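Local coordinates for protein lytic chitin monooxygenase (Enterococcus faecalis, PDB 4A02) that cleaves the glycosidic bonds of alpha- and beta-chitin oxidatively through a copper-dependent mechanism, working in synergy with a chitinase, at residues L76-N81 with Q159-N164; I132-D137 with H142-V147. All coordinates share one frame; numbering follows the deposited sequence. Where two conformers were deposited one is given.

Contact 1 (L76-N81 with Q159-N164)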
ATOM      1  N   LEU A  76      -0.253   3.819 -14.266  1.00  7.46           N
ATOM      2  CA  LEU A  76       0.654   4.263 -13.205  1.00  7.09           C
ATOM      3  C   LEU A  76       1.694   3.161 -13.018  1.00  7.11           C
ATOM      4  O   LEU A  76       1.342   1.998 -12.766  1.00  7.54           O
ATOM      5  CB  LEU A  76      -0.105   4.466 -11.895  1.00  7.58           C
ATOM      6  CG  LEU A  76       0.800   4.779 -10.680  1.00  8.07           C
ATOM      7  CD1 LEU A  76       1.455   6.127 -10.797  1.00  8.96           C
ATOM      8  CD2 LEU A  76      -0.051   4.705  -9.420  1.00  9.37           C
ATOM      9  N   ASP A  77       2.978   3.523 -13.101  1.00  7.02           N
ATOM     10  CA  ASP A  77       4.039   2.595 -12.792  1.00  7.03           C
ATOM     11  C   ASP A  77       4.230   2.574 -11.270  1.00  6.83           C
ATOM     12  O   ASP A  77       4.464   3.617 -10.658  1.00  7.56           O
ATOM     13  CB  ASP A  77       5.302   3.002 -13.509  1.00  7.99           C
ATOM     14  CG  ASP A  77       5.249   2.819 -15.012  1.00  9.71           C
ATOM     15  OD1 ASP A  77       4.380   2.061 -15.518  1.00 11.06           O
ATOM     16  OD2 ASP A  77       6.058   3.468 -15.716  1.00 11.66           O
ATOM     17  N   ILE A  78       4.125   1.398 -10.701  0.50  7.22           N
ATOM     18  CA  ILE A  78       4.183   1.244  -9.237  0.50  6.48           C
ATOM     19  C   ILE A  78       5.309   0.240  -8.928  0.50  6.84           C
ATOM     20  O   ILE A  78       5.298  -0.832  -9.561  0.50  7.23           O
ATOM     21  CB  ILE A  78       2.778   0.871  -8.744  0.50  6.63           C
ATOM     22  CG1 ILE A  78       2.735   0.813  -7.240  0.50  7.29           C
ATOM     23  CG2 ILE A  78       2.211  -0.400  -9.380  0.50  8.68           C
ATOM     24  CD1 ILE A  78       1.362   1.075  -6.634  0.50  8.12           C
ATOM     25  N   THR A  79       6.328   0.619  -8.101  1.00  7.55           N
ATOM     26  CA  THR A  79       7.558  -0.116  -7.829  1.00  7.72           C
ATOM     27  C   THR A  79       7.611  -0.564  -6.382  1.00  6.75           C
ATOM     28  O   THR A  79       7.463   0.279  -5.478  1.00  7.05           O
ATOM     29  CB  THR A  79       8.782   0.724  -8.151  1.00  9.68           C
ATOM     30  OG1 THR A  79       8.770   1.069  -9.527  1.00 13.62           O
ATOM     31  CG2 THR A  79      10.117  -0.009  -7.903  1.00 10.77           C
ATOM     32  N   TRP A  80       7.853  -1.841  -6.182  1.00  6.83           N
ATOM     33  CA  TRP A  80       8.171  -2.410  -4.881  1.00  6.82           C
ATOM     34  C   TRP A  80       9.687  -2.506  -4.700  1.00  6.67           C
ATOM     35  O   TRP A  80      10.426  -2.743  -5.655  1.00  7.83           O
ATOM     36  CB  TRP A  80       7.577  -3.787  -4.672  1.00  7.18           C
ATOM     37  CG  TRP A  80       6.099  -3.881  -4.592  1.00  6.90           C
ATOM     38  CD1 TRP A  80       5.196  -3.752  -5.605  1.00  7.81           C
ATOM     39  CD2 TRP A  80       5.328  -4.179  -3.410  1.00  6.60           C
ATOM     40  NE1 TRP A  80       3.911  -3.936  -5.132  1.00  8.01           N
ATOM     41  CE2 TRP A  80       3.977  -4.209  -3.785  1.00  7.17           C
ATOM     42  CE3 TRP A  80       5.671  -4.417  -2.068  1.00  6.81           C
ATOM     43  CZ2 TRP A  80       2.965  -4.484  -2.869  1.00  8.20           C
ATOM     44  CZ3 TRP A  80       4.680  -4.680  -1.160  1.00  7.40           C
ATOM     45  CH2 TRP A  80       3.318  -4.708  -1.556  1.00  7.84           C
ATOM     46  N   ASN A  81      10.136  -2.378  -3.449  1.00  6.93           N
ATOM     47  CA  ASN A  81      11.481  -2.734  -3.063  1.00  7.51           C
ATOM     48  C   ASN A  81      11.369  -3.835  -2.017  1.00  8.02           C
ATOM     49  O   ASN A  81      10.668  -3.670  -1.013  1.00  8.69           O
ATOM     50  CB  ASN A  81      12.266  -1.562  -2.500  1.00  8.19           C
ATOM     51  CG  ASN A  81      12.640  -0.460  -3.451  1.00  8.64           C
ATOM     52  OD1 ASN A  81      13.231   0.564  -3.016  1.00 10.38           O
ATOM     53  ND2 ASN A  81      12.381  -0.604  -4.745  1.00  8.58           N
ATOM     54  N   GLN A 159       0.296  -2.577   1.742  1.00  5.67           N
ATOM     55  CA  GLN A 159       0.882  -1.241   1.567  1.00  5.54           C
ATOM     56  C   GLN A 159      -0.181  -0.232   1.146  1.00  5.54           C
ATOM     57  O   GLN A 159      -0.586  -0.162  -0.009  1.00  6.24           O
ATOM     58  CB  GLN A 159       1.993  -1.316   0.525  1.00  5.85           C
ATOM     59  CG  GLN A 159       3.198  -2.091   1.019  1.00  6.04           C
ATOM     60  CD  GLN A 159       4.053  -1.246   1.947  1.00  5.75           C
ATOM     61  OE1 GLN A 159       4.611  -0.241   1.498  1.00  5.90           O
ATOM     62  NE2 GLN A 159       4.185  -1.627   3.197  1.00  7.58           N
ATOM     63  N   ALA A 160      -0.591   0.600   2.118  1.00  5.35           N
ATOM     64  CA  ALA A 160      -1.391   1.778   1.815  1.00  5.40           C
ATOM     65  C   ALA A 160      -0.508   2.890   1.272  1.00  5.10           C
ATOM     66  O   ALA A 160       0.574   3.150   1.814  1.00  5.54           O
ATOM     67  CB  ALA A 160      -2.090   2.255   3.091  1.00  6.24           C
ATOM     68  N   ILE A 161      -0.987   3.545   0.221  1.00  5.14           N
ATOM     69  CA  ILE A 161      -0.242   4.588  -0.509  1.00  4.84           C
ATOM     70  C   ILE A 161      -1.164   5.771  -0.697  1.00  5.02           C
ATOM     71  O   ILE A 161      -2.248   5.641  -1.281  1.00  5.78           O
ATOM     72  CB  ILE A 161       0.196   4.034  -1.876  1.00  5.32           C
ATOM     73  CG1 ILE A 161       1.036   2.751  -1.776  1.00  6.11           C
ATOM     74  CG2 ILE A 161       0.927   5.106  -2.684  1.00  6.21           C
ATOM     75  CD1 ILE A 161       0.730   1.773  -2.833  1.00  9.91           C
ATOM     76  N   ASP A 162      -0.779   6.937  -0.181  1.00  4.87           N
ATOM     77  CA  ASP A 162      -1.564   8.157  -0.293  1.00  4.75           C
ATOM     78  C   ASP A 162      -1.190   8.916  -1.570  1.00  4.79           C
ATOM     79  O   ASP A 162      -0.001   9.201  -1.783  1.00  5.13           O
ATOM     80  CB  ASP A 162      -1.286   9.048   0.918  1.00  4.89           C
ATOM     81  CG  ASP A 162      -1.672   8.391   2.215  1.00  5.19           C
ATOM     82  OD1 ASP A 162      -2.912   8.333   2.486  1.00  5.80           O
ATOM     83  OD2 ASP A 162      -0.776   7.930   2.954  1.00  5.35           O
ATOM     84  N   VAL A 163      -2.194   9.254  -2.375  1.00  5.04           N
ATOM     85  CA  VAL A 163      -1.959   9.982  -3.607  1.00  5.12           C
ATOM     86  C   VAL A 163      -2.966  11.124  -3.716  1.00  5.03           C
ATOM     87  O   VAL A 163      -4.034  11.118  -3.110  1.00  5.76           O
ATOM     88  CB  VAL A 163      -2.028   9.069  -4.845  1.00  5.59           C
ATOM     89  CG1 VAL A 163      -0.933   8.032  -4.784  1.00  6.42           C
ATOM     90  CG2 VAL A 163      -3.400   8.417  -5.012  1.00  6.17           C
ATOM     91  N   ASN A 164      -2.593  12.111  -4.533  1.00  5.70           N
ATOM     92  CA  ASN A 164      -3.463  13.212  -4.925  1.00  5.92           C
ATOM     93  C   ASN A 164      -3.604  13.138  -6.427  1.00  5.73           C
ATOM     94  O   ASN A 164      -2.604  13.310  -7.131  1.00  6.39           O
ATOM     95  CB  ASN A 164      -2.891  14.547  -4.467  1.00  6.71           C
ATOM     96  CG  ASN A 164      -3.763  15.678  -4.974  1.00  8.12           C
ATOM     97  OD1 ASN A 164      -4.961  15.711  -4.721  1.00  9.35           O
ATOM     98  ND2 ASN A 164      -3.165  16.547  -5.758  1.00 11.91           N
TER
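Ile78 against Ile161 and Trp80 against Gln159 form a buried, purely van der Waals contact between the two sheets of the domain, with strand 74-82 on one side and strand 155-165 on the other. The backbones stay well apart, the CA atoms of Ile78 and Ile161 lying 10.3 Å from each other, and side chains span the interval. In one of the two conformers deposited for Ile78, the isoleucines touch through their terminal methyls, Ile78 CD1 and Ile161 CD1 being 3.9 Å apart, a contact that is provisional for that reason. That conformer is roughly extended, with CG1 anti to its backbone N (chi1 -175°) and CD1 carried onward. Such face-to-face packing is the essence of the immunoglobulin-like beta-sandwich on which AA10 lytic polysaccharide monooxygenases are built.

The second pair illustrates how polar residues can share that core. Trp80 reaches across with the far end of its six-membered ring, where CZ3 and CH2 each approach Gln159 CG to 3.7 Å. Gln159 CG, set beside its backbone N by chi1 -69°, lies against the ring; the bend at chi2 then carries the amide away, its plane about 50° from the indole. Trp80 NE1 and Gln159 OE1 are bonded beyond the two segments: Gln159 OE1 is gripped twice, by Ser9 OG and the backbone N of Val4, while Trp80 NE1 bonds Tyr93 OH.

Contact 2 (I132-D137 with H142-V147)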
ATOM      1  N   ILE A 132      -0.367  -0.329 -13.286  1.00  8.24           N
ATOM      2  CA  ILE A 132      -1.784  -0.474 -12.981  1.00  8.52           C
ATOM      3  C   ILE A 132      -2.554   0.686 -13.570  1.00  8.17           C
ATOM      4  O   ILE A 132      -2.032   1.788 -13.747  1.00 10.02           O
ATOM      5  CB  ILE A 132      -2.010  -0.622 -11.452  1.00  9.08           C
ATOM      6  CG1 ILE A 132      -1.682   0.689 -10.713  1.00  8.79           C
ATOM      7  CG2 ILE A 132      -1.268  -1.805 -10.924  1.00 10.30           C
ATOM      8  CD1 ILE A 132      -2.002   0.598  -9.231  1.00 10.38           C
ATOM      9  N   ASN A 133      -3.834   0.490 -13.851  1.00  8.63           N
ATOM     10  CA  ASN A 133      -4.663   1.512 -14.444  1.00  8.31           C
ATOM     11  C   ASN A 133      -5.463   2.230 -13.400  1.00  7.77           C
ATOM     12  O   ASN A 133      -6.374   1.678 -12.780  1.00  9.25           O
ATOM     13  CB  ASN A 133      -5.575   0.947 -15.528  1.00 10.75           C
ATOM     14  CG  ASN A 133      -4.773   0.437 -16.694  1.00 15.86           C
ATOM     15  OD1 ASN A 133      -3.862   1.138 -17.154  1.00 20.87           O
ATOM     16  ND2 ASN A 133      -5.164  -0.718 -17.160  1.00 22.84           N
ATOM     17  N   ILE A 134      -5.160   3.514 -13.175  1.00  7.44           N
ATOM     18  CA  ILE A 134      -5.926   4.348 -12.282  1.00  7.63           C
ATOM     19  C   ILE A 134      -7.194   4.768 -13.001  1.00  7.54           C
ATOM     20  O   ILE A 134      -7.112   5.399 -14.071  1.00  8.01           O
ATOM     21  CB  ILE A 134      -5.110   5.556 -11.814  1.00  7.51           C
ATOM     22  CG1 ILE A 134      -3.813   5.131 -11.151  1.00  7.84           C
ATOM     23  CG2 ILE A 134      -5.957   6.478 -10.957  1.00  8.66           C
ATOM     24  CD1 ILE A 134      -3.968   4.248  -9.925  1.00  9.65           C
ATOM     25  N   PRO A 135      -8.387   4.459 -12.475  1.00  8.07           N
ATOM     26  CA  PRO A 135      -9.625   4.791 -13.215  1.00  8.47           C
ATOM     27  C   PRO A 135      -9.723   6.247 -13.512  1.00  8.16           C
ATOM     28  O   PRO A 135      -9.372   7.121 -12.711  1.00  8.05           O
ATOM     29  CB  PRO A 135     -10.722   4.280 -12.286  1.00  9.13           C
ATOM     30  CG  PRO A 135     -10.065   3.191 -11.473  1.00  9.92           C
ATOM     31  CD  PRO A 135      -8.666   3.699 -11.238  1.00  8.97           C
ATOM     32  N   THR A 136     -10.242   6.556 -14.703  1.00  9.02           N
ATOM     33  CA  THR A 136     -10.259   7.908 -15.181  1.00  9.88           C
ATOM     34  C   THR A 136     -11.212   8.850 -14.460  1.00  8.65           C
ATOM     35  O   THR A 136     -11.057  10.048 -14.642  1.00 10.79           O
ATOM     36  CB  THR A 136     -10.489   7.936 -16.717  1.00 14.29           C
ATOM     37  OG1 THR A 136     -11.699   7.341 -16.981  1.00 18.65           O
ATOM     38  CG2 THR A 136      -9.372   7.171 -17.377  1.00 20.80           C
ATOM     39  N   ASP A 137     -12.136   8.353 -13.665  1.00  8.25           N
ATOM     40  CA  ASP A 137     -12.988   9.209 -12.895  1.00  8.47           C
ATOM     41  C   ASP A 137     -12.277   9.787 -11.690  1.00  7.91           C
ATOM     42  O   ASP A 137     -12.783  10.746 -11.099  1.00  8.67           O
ATOM     43  CB  ASP A 137     -14.276   8.516 -12.400  1.00  9.17           C
ATOM     44  CG  ASP A 137     -14.059   7.425 -11.399  1.00  8.29           C
ATOM     45  OD1 ASP A 137     -12.973   6.832 -11.336  1.00 10.11           O
ATOM     46  OD2 ASP A 137     -15.051   7.128 -10.647  1.00  8.94           O
ATOM     47  N   HIS A 142      -6.704  10.146  -2.637  1.00  5.43           N
ATOM     48  CA  HIS A 142      -7.076   8.758  -2.694  1.00  5.54           C
ATOM     49  C   HIS A 142      -6.022   7.924  -2.000  1.00  5.20           C
ATOM     50  O   HIS A 142      -4.887   8.349  -1.794  1.00  5.67           O
ATOM     51  CB  HIS A 142      -7.240   8.287  -4.162  1.00  5.76           C
ATOM     52  CG  HIS A 142      -8.560   8.764  -4.718  1.00  5.91           C
ATOM     53  ND1 HIS A 142      -9.715   8.112  -4.316  1.00  6.94           N
ATOM     54  CD2 HIS A 142      -8.886   9.831  -5.486  1.00  6.47           C
ATOM     55  CE1 HIS A 142     -10.685   8.764  -4.886  1.00  7.33           C
ATOM     56  NE2 HIS A 142     -10.244   9.797  -5.590  1.00  6.89           N
ATOM     57  N   VAL A 143      -6.435   6.690  -1.635  1.00  5.44           N
ATOM     58  CA  VAL A 143      -5.531   5.693  -1.107  1.00  5.26           C
ATOM     59  C   VAL A 143      -5.536   4.512  -2.046  1.00  5.35           C
ATOM     60  O   VAL A 143      -6.586   3.936  -2.338  1.00  6.19           O
ATOM     61  CB  VAL A 143      -5.895   5.288   0.336  1.00  5.91           C
ATOM     62  CG1 VAL A 143      -4.987   4.165   0.841  1.00  6.76           C
ATOM     63  CG2 VAL A 143      -5.817   6.486   1.269  1.00  6.66           C
ATOM     64  N   ILE A 144      -4.340   4.136  -2.513  1.00  5.38           N
ATOM     65  CA  ILE A 144      -4.108   2.877  -3.203  1.00  5.49           C
ATOM     66  C   ILE A 144      -3.685   1.861  -2.163  1.00  5.52           C
ATOM     67  O   ILE A 144      -2.868   2.144  -1.303  1.00  6.21           O
ATOM     68  CB  ILE A 144      -3.045   3.037  -4.304  1.00  5.83           C
ATOM     69  CG1 ILE A 144      -3.467   4.054  -5.359  1.00  6.60           C
ATOM     70  CG2 ILE A 144      -2.676   1.697  -4.920  1.00  6.77           C
ATOM     71  CD1 ILE A 144      -2.354   4.484  -6.264  1.00  8.33           C
ATOM     72  N   TYR A 145      -4.249   0.648  -2.249  1.00  5.69           N
ATOM     73  CA  TYR A 145      -3.904  -0.431  -1.342  1.00  5.65           C
ATOM     74  C   TYR A 145      -3.289  -1.552  -2.180  1.00  5.63           C
ATOM     75  O   TYR A 145      -3.950  -2.100  -3.044  1.00  6.70           O
ATOM     76  CB  TYR A 145      -5.096  -0.927  -0.581  1.00  6.31           C
ATOM     77  CG  TYR A 145      -4.826  -1.714   0.666  1.00  6.17           C
ATOM     78  CD1 TYR A 145      -3.993  -1.214   1.649  1.00  6.66           C
ATOM     79  CD2 TYR A 145      -5.472  -2.920   0.901  1.00  6.66           C
ATOM     80  CE1 TYR A 145      -3.766  -1.929   2.841  1.00  6.57           C
ATOM     81  CE2 TYR A 145      -5.299  -3.599   2.108  1.00  6.84           C
ATOM     82  CZ  TYR A 145      -4.452  -3.100   3.068  1.00  6.13           C
ATOM     83  OH  TYR A 145      -4.334  -3.777   4.244  1.00  6.75           O
ATOM     84  N   ALA A 146      -2.017  -1.812  -1.936  1.00  5.53           N
ATOM     85  CA  ALA A 146      -1.223  -2.768  -2.708  1.00  5.74           C
ATOM     86  C   ALA A 146      -0.916  -3.964  -1.821  1.00  6.00           C
ATOM     87  O   ALA A 146      -0.503  -3.804  -0.681  1.00  6.85           O
ATOM     88  CB  ALA A 146       0.052  -2.099  -3.160  1.00  6.58           C
ATOM     89  N   VAL A 147      -1.112  -5.172  -2.370  1.00  5.96           N
ATOM     90  CA  VAL A 147      -1.014  -6.393  -1.577  1.00  6.42           C
ATOM     91  C   VAL A 147      -0.155  -7.409  -2.297  1.00  6.63           C
ATOM     92  O   VAL A 147      -0.509  -7.908  -3.381  1.00  7.53           O
ATOM     93  CB  VAL A 147      -2.427  -6.992  -1.342  1.00  7.34           C
ATOM     94  CG1 VAL A 147      -2.299  -8.208  -0.411  1.00  8.32           C
ATOM     95  CG2 VAL A 147      -3.360  -5.962  -0.759  1.00  7.70           C
TER
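Ile144 packs against Ile132 and Ile134, and this trio shows how three copies of one residue fit together by adopting three different shapes. The segments belong to opposite sheets: 132-137 runs off the end of strand 127-134, the edge of the three-stranded sheet, and 142-147 opens strand 142-150 of the larger one. The chain thus crosses the sandwich in a short connection, and the CA atoms of Ile134 and Ile144 end up 9.4 Å apart.

Ile134 and Ile144 share a first torsion, each with CG1 beside the backbone N and CG2 anti to it, and part company at the second. Ile144 is extended there (chi2 166°), whereas Ile134 is folded (chi2 -60°). Their side chains cross at about a right angle and meet end to end, with Ile134 CD1 4.0 Å from Ile144 CD1. Ile132 takes the third shape: CG1 sits between its backbone N and carbonyl carbon (chi1 68°), and from there the chain extends to bring CD1 within a looser 4.5 Å of Ile144 CG2. Ile144 therefore uses both branches, one for each partner. Leu76 of the adjoining strand completes the cluster, its CD2 lying 3.9 Å from Ile144 CD1 and 4.0 Å from Ile134 CD1. Ile95 touches Ile144, and Ile114 touches Ile132 and Ile134, widening the aliphatic core, while the neighbouring His142 ring is anchored by Thr96 and Asn98.

Because the closest approaches are all between methyls, nothing directional acts between the side chains. Dispersion and the exclusion of water probably supply the cohesion, with the backbone pairing in each sheet placing the strands.

In the fold
Contacts 1 and 2 are neighbouring portions of one sandwich interior, their centres 9 Å apart, and each draws one segment from either sheet. Backbone pairing ties them together within both layers: Leu76 N lies 2.7 Å from Ile132 O in one, and Ile161 N lies 2.8 Å from Ile144 O in the other, both probable hydrogen bonds. Ala146 also joins the two, touching Trp80 and Ile161. The two differ in their relation to the copper site. The Trp80 side chain of contact 1 is about 9 Å from that of His1 and about 11 Å from that of His86, the copper ligands, whereas contact 2 lies away from the metal.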